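PDB 5ZQA: Lmo2812 protein from Listeria monocytogenes EGD-e, which is a penicillin-binding protein of the S11 peptidase family and probably trims cell-wall peptidoglycan as a serine-type D-Ala-D-Ala carboxypeptidase. Local coordinates for residues Lys56-Thr68 with Leu225-Ile238. Residues are numbered along the deposited sequence; the frame is centred on the assembly and turned at random.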
loop_
_atom_site.group_PDB
_atom_site.type_symbol
_atom_site.label_atom_id
_atom_site.label_comp_id
_atom_site.label_asym_id
_atom_site.label_seq_id
_atom_site.Cartn_x
_atom_site.Cartn_y
_atom_site.Cartn_z
ATOM N N LYS A 56 -4.801 8.789 15.433
ATOM C CA LYS A 56 -4.768 7.534 16.169
ATOM C C LYS A 56 -3.777 6.543 15.553
ATOM O O LYS A 56 -3.790 6.296 14.347
ATOM C CB LYS A 56 -6.164 6.909 16.221
ATOM C CG LYS A 56 -6.207 5.579 16.970
ATOM C CD LYS A 56 -7.621 5.068 17.166
ATOM C CE LYS A 56 -7.607 3.770 17.965
ATOM N NZ LYS A 56 -8.952 3.148 18.072
ATOM N N VAL A 57 -2.915 5.976 16.385
ATOM C CA VAL A 57 -1.969 4.968 15.916
ATOM C C VAL A 57 -2.686 3.640 15.645
ATOM O O VAL A 57 -3.361 3.089 16.521
ATOM C CB VAL A 57 -0.838 4.764 16.927
ATOM C CG1 VAL A 57 0.123 3.672 16.456
ATOM C CG2 VAL A 57 -0.093 6.076 17.138
ATOM N N MET A 58 -2.531 3.141 14.422
ATOM C CA MET A 58 -3.257 1.972 13.933
ATOM C C MET A 58 -2.324 0.986 13.255
ATOM O O MET A 58 -1.398 1.400 12.565
ATOM C CB MET A 58 -4.331 2.389 12.918
ATOM C CG MET A 58 -5.334 3.401 13.421
ATOM S SD MET A 58 -6.523 2.646 14.542
ATOM C CE MET A 58 -7.600 1.811 13.366
ATOM N N PRO A 59 -2.576 -0.322 13.415
ATOM C CA PRO A 59 -1.862 -1.321 12.606
ATOM C C PRO A 59 -2.187 -1.157 11.127
ATOM O O PRO A 59 -3.348 -0.930 10.757
ATOM C CB PRO A 59 -2.397 -2.662 13.125
ATOM C CG PRO A 59 -3.055 -2.354 14.421
ATOM C CD PRO A 59 -3.539 -0.940 14.342
ATOM N N ILE A 60 -1.174 -1.267 10.275
ATOM C CA ILE A 60 -1.388 -1.005 8.853
ATOM C C ILE A 60 -1.113 -2.184 7.929
ATOM O O ILE A 60 -1.438 -2.106 6.741
ATOM C CB ILE A 60 -0.540 0.188 8.362
ATOM C CG1 ILE A 60 0.966 -0.106 8.509
ATOM C CG2 ILE A 60 -0.976 1.466 9.082
ATOM C CD1 ILE A 60 1.865 0.910 7.776
ATOM N N ALA A 61 -0.519 -3.252 8.460
ATOM C CA ALA A 61 -0.357 -4.506 7.715
ATOM C C ALA A 61 0.258 -4.281 6.321
ATOM O O ALA A 61 1.277 -3.603 6.204
ATOM C CB ALA A 61 -1.700 -5.218 7.616
ATOM N N SER A 62 -0.367 -4.816 5.275
ATOM C CA SER A 62 0.193 -4.727 3.921
ATOM C C SER A 62 0.259 -3.317 3.330
ATOM O O SER A 62 0.838 -3.131 2.255
ATOM C CB SER A 62 -0.596 -5.620 2.962
ATOM O OG SER A 62 -0.227 -6.984 3.137
ATOM N N LEU A 63 -0.308 -2.323 4.002
ATOM C CA LEU A 63 -0.110 -0.953 3.513
ATOM C C LEU A 63 1.381 -0.633 3.575
ATOM O O LEU A 63 1.864 0.244 2.853
ATOM C CB LEU A 63 -0.930 0.067 4.307
ATOM C CG LEU A 63 -2.456 -0.145 4.295
ATOM C CD1 LEU A 63 -3.145 0.940 5.111
ATOM C CD2 LEU A 63 -2.990 -0.176 2.869
ATOM N N SER A 64 2.116 -1.378 4.410
ATOM C CA SER A 64 3.575 -1.275 4.470
ATOM C C SER A 64 4.242 -1.457 3.115
ATOM O O SER A 64 5.333 -0.910 2.871
ATOM C CB SER A 64 4.156 -2.324 5.420
ATOM O OG SER A 64 3.678 -2.159 6.740
ATOM N N LYS A 65 3.602 -2.225 2.238
ATOM C CA LYS A 65 4.169 -2.480 0.922
ATOM C C LYS A 65 4.321 -1.224 0.072
ATOM O O LYS A 65 5.100 -1.223 -0.885
ATOM C CB LYS A 65 3.322 -3.511 0.182
ATOM C CG LYS A 65 3.371 -4.897 0.820
ATOM C CD LYS A 65 2.401 -5.837 0.130
ATOM C CE LYS A 65 2.615 -7.288 0.566
ATOM N NZ LYS A 65 2.096 -7.514 1.928
ATOM N N LEU A 66 3.621 -0.147 0.423
ATOM C CA LEU A 66 3.815 1.110 -0.300
ATOM C C LEU A 66 5.204 1.681 -0.031
ATOM O O LEU A 66 5.804 2.289 -0.915
ATOM C CB LEU A 66 2.744 2.135 0.072
ATOM C CG LEU A 66 1.341 1.742 -0.417
ATOM C CD1 LEU A 66 0.296 2.724 0.071
ATOM C CD2 LEU A 66 1.286 1.649 -1.946
ATOM N N MET A 67 5.726 1.478 1.178
ATOM C CA MET A 67 7.070 1.969 1.463
ATOM C C MET A 67 8.095 1.080 0.774
ATOM O O MET A 67 9.090 1.574 0.236
ATOM C CB MET A 67 7.355 2.021 2.966
ATOM C CG MET A 67 8.811 2.405 3.281
ATOM S SD MET A 67 9.302 4.023 2.646
ATOM C CE MET A 67 8.652 5.097 3.927
ATOM N N THR A 68 7.853 -0.229 0.775
ATOM C CA THR A 68 8.732 -1.122 0.032
ATOM C C THR A 68 8.725 -0.763 -1.460
ATOM O O THR A 68 9.787 -0.713 -2.073
ATOM C CB THR A 68 8.336 -2.589 0.258
ATOM O OG1 THR A 68 8.344 -2.828 1.674
ATOM C CG2 THR A 68 9.313 -3.572 -0.427
ATOM N N LEU A 225 -5.089 2.666 -4.363
ATOM C CA LEU A 225 -3.662 2.411 -4.303
ATOM C C LEU A 225 -3.288 1.054 -3.674
ATOM O O LEU A 225 -2.471 0.325 -4.218
ATOM C CB LEU A 225 -2.990 3.541 -3.515
ATOM C CG LEU A 225 -1.482 3.736 -3.616
ATOM C CD1 LEU A 225 -1.049 3.957 -5.063
ATOM C CD2 LEU A 225 -1.074 4.928 -2.761
ATOM N N LYS A 226 -3.835 0.734 -2.505
ATOM C CA LYS A 226 -3.399 -0.483 -1.811
ATOM C C LYS A 226 -4.341 -0.912 -0.696
ATOM O O LYS A 226 -4.769 -0.084 0.105
ATOM C CB LYS A 226 -1.995 -0.281 -1.215
ATOM C CG LYS A 226 -1.366 -1.552 -0.612
ATOM C CD LYS A 226 -0.852 -2.503 -1.688
ATOM C CE LYS A 226 -0.516 -3.869 -1.113
ATOM N NZ LYS A 226 -1.747 -4.660 -0.768
ATOM N N THR A 227 -4.606 -2.211 -0.622
ATOM C CA THR A 227 -5.385 -2.822 0.458
ATOM C C THR A 227 -4.508 -3.367 1.574
ATOM O O THR A 227 -3.306 -3.574 1.390
ATOM C CB THR A 227 -6.224 -4.005 -0.052
ATOM O OG1 THR A 227 -5.349 -4.976 -0.644
ATOM C CG2 THR A 227 -7.237 -3.563 -1.089
ATOM N N GLY A 228 -5.126 -3.630 2.721
ATOM C CA GLY A 228 -4.488 -4.395 3.784
ATOM C C GLY A 228 -5.545 -5.151 4.564
ATOM O O GLY A 228 -6.697 -4.713 4.620
ATOM N N PHE A 229 -5.172 -6.288 5.145
ATOM C CA PHE A 229 -6.057 -6.989 6.068
ATOM C C PHE A 229 -5.325 -7.932 7.000
ATOM O O PHE A 229 -4.570 -8.786 6.545
ATOM C CB PHE A 229 -7.118 -7.815 5.344
ATOM C CG PHE A 229 -7.807 -8.788 6.260
ATOM C CD1 PHE A 229 -8.664 -8.323 7.245
ATOM C CD2 PHE A 229 -7.546 -10.145 6.187
ATOM C CE1 PHE A 229 -9.281 -9.201 8.115
ATOM C CE2 PHE A 229 -8.161 -11.028 7.051
ATOM C CZ PHE A 229 -9.028 -10.554 8.016
ATOM N N THR A 230 -5.563 -7.754 8.298
ATOM C CA THR A 230 -5.367 -8.786 9.321
ATOM C C THR A 230 -6.519 -8.677 10.312
ATOM O O THR A 230 -7.253 -7.697 10.302
ATOM C CB THR A 230 -4.058 -8.632 10.104
ATOM O OG1 THR A 230 -4.065 -7.376 10.794
ATOM C CG2 THR A 230 -2.851 -8.720 9.193
ATOM N N ASP A 231 -6.665 -9.665 11.187
ATOM C CA ASP A 231 -7.690 -9.570 12.223
ATOM C C ASP A 231 -7.500 -8.305 13.062
ATOM O O ASP A 231 -8.461 -7.605 13.365
ATOM C CB ASP A 231 -7.671 -10.814 13.116
ATOM C CG ASP A 231 -8.196 -12.046 12.407
ATOM O OD1 ASP A 231 -9.102 -11.907 11.556
ATOM O OD2 ASP A 231 -7.704 -13.160 12.696
ATOM N N GLU A 232 -6.246 -8.007 13.391
ATOM C CA GLU A 232 -5.886 -6.870 14.232
ATOM C C GLU A 232 -6.082 -5.524 13.524
ATOM O O GLU A 232 -6.595 -4.574 14.117
ATOM C CB GLU A 232 -4.432 -7.007 14.700
ATOM C CG GLU A 232 -4.104 -8.321 15.420
ATOM C CD GLU A 232 -3.916 -9.509 14.474
ATOM O OE1 GLU A 232 -3.216 -9.373 13.448
ATOM O OE2 GLU A 232 -4.474 -10.590 14.762
ATOM N N ALA A 233 -5.673 -5.446 12.259
ATOM C CA ALA A 233 -5.770 -4.201 11.498
ATOM C C ALA A 233 -7.155 -3.980 10.904
ATOM O O ALA A 233 -7.480 -2.873 10.472
ATOM C CB ALA A 233 -4.726 -4.187 10.366
ATOM N N GLY A 234 -7.956 -5.036 10.862
ATOM C CA GLY A 234 -9.208 -5.013 10.128
ATOM C C GLY A 234 -8.972 -4.804 8.641
ATOM O O GLY A 234 -7.841 -4.942 8.143
ATOM N N TYR A 235 -10.034 -4.469 7.919
ATOM C CA TYR A 235 -9.937 -4.287 6.474
ATOM C C TYR A 235 -9.574 -2.847 6.142
ATOM O O TYR A 235 -10.266 -1.910 6.539
ATOM C CB TYR A 235 -11.256 -4.698 5.801
ATOM C CG TYR A 235 -11.480 -6.195 5.849
ATOM C CD1 TYR A 235 -12.126 -6.784 6.931
ATOM C CD2 TYR A 235 -11.020 -7.014 4.826
ATOM C CE1 TYR A 235 -12.318 -8.160 6.985
ATOM C CE2 TYR A 235 -11.208 -8.386 4.868
ATOM C CZ TYR A 235 -11.861 -8.949 5.950
ATOM O OH TYR A 235 -12.056 -10.315 6.006
ATOM N N CYS A 236 -8.475 -2.685 5.411
ATOM C CA CYS A 236 -7.880 -1.376 5.177
ATOM C C CYS A 236 -7.760 -1.079 3.696
ATOM O O CYS A 236 -7.605 -1.983 2.889
ATOM C CB CYS A 236 -6.492 -1.299 5.818
ATOM S SG CYS A 236 -6.461 -1.609 7.613
ATOM N N PHE A 237 -7.809 0.200 3.335
ATOM C CA PHE A 237 -7.594 0.578 1.940
ATOM C C PHE A 237 -7.147 2.021 1.829
ATOM O O PHE A 237 -7.763 2.913 2.413
ATOM C CB PHE A 237 -8.872 0.369 1.105
ATOM C CG PHE A 237 -8.693 0.663 -0.369
ATOM C CD1 PHE A 237 -7.791 -0.066 -1.128
ATOM C CD2 PHE A 237 -9.424 1.662 -0.992
ATOM C CE1 PHE A 237 -7.621 0.193 -2.488
ATOM C CE2 PHE A 237 -9.257 1.923 -2.356
ATOM C CZ PHE A 237 -8.356 1.198 -3.092
ATOM N N ILE A 238 -6.077 2.243 1.069
ATOM C CA ILE A 238 -5.688 3.580 0.639
ATOM C C ILE A 238 -6.133 3.724 -0.807
ATOM O O ILE A 238 -5.706 2.961 -1.671
ATOM C CB ILE A 238 -4.174 3.825 0.771
ATOM C CG1 ILE A 238 -3.776 3.790 2.244
ATOM C CG2 ILE A 238 -3.795 5.198 0.187
ATOM C CD1 ILE A 238 -2.272 3.879 2.499
HETATM O O HOH W 1 -5.983 -0.720 11.505
HETATM O O HOH W 2 -2.445 -7.074 4.999
#
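Leu63 and Leu66, one turn of chain apart, press their branched ends onto the hairpin strands 225-230 and 236-238. Leu63 splits its work: CD1 meets Ile238 CD1, whereas CD2 lies 3.3 Å from Lys226 O, over the strand backbone. Leu66 CD1 touches both Ile238 CD1 at 3.7 Å and Leu225 CD2 at 3.8 Å, its CD2 resting on the aliphatic root of Lys226. Leucine and isoleucine, branched and wholly apolar, suit this buried end, and beta-branched Ile238 also suits a strand. A classic beta bulge, in which Leu225 N and Lys226 N both bond to Ile238 O, lets Leu225 and Lys226 both turn toward the helix.

Next to this apolar layer lies the probable active site, with the SxxK serine and lysine beside a KTG motif. Lys65 NZ donates to Ser62 OG (2.7 Å), the predicted acylation nucleophile, and also bonds Asn124 and Ser162. Lys226, a predicted substrate binder bent at chi2 and chi4 (73°), passes CE 3.7 Å from Lys65 CD; its NZ hydrogen-bonds Thr227 O and Ser122 OG, the latter also bonded to Ser62 OG. Gly228, lacking a side chain, brings its backbone close to Ser62, their CA atoms 4.7 Å apart.

Toward Pro59 the contact is more solvent-facing. No direct hydrogen bond joins the segments; one water links Pro59 O to Ala233 O, another accepts from Ser62 N and Phe229 N. Small groups suffice here: Ala233 CB sits 3.9 Å from Pro59 CB, and Ala61 CB meets the Thr230 methyl. Thr230 OG1 instead accepts from Ala233 N, an ST motif tying down the turn near exposed Glu232.

Outermost strand 222-230 and neighbouring 236-243 of the five-stranded antiparallel sheet thus meet strand 58-59 and the start of helix 65-77. Helix 175-188 packs against Leu66, Leu225 and Ile238, while helix 258-272 touches Thr227 and Phe237.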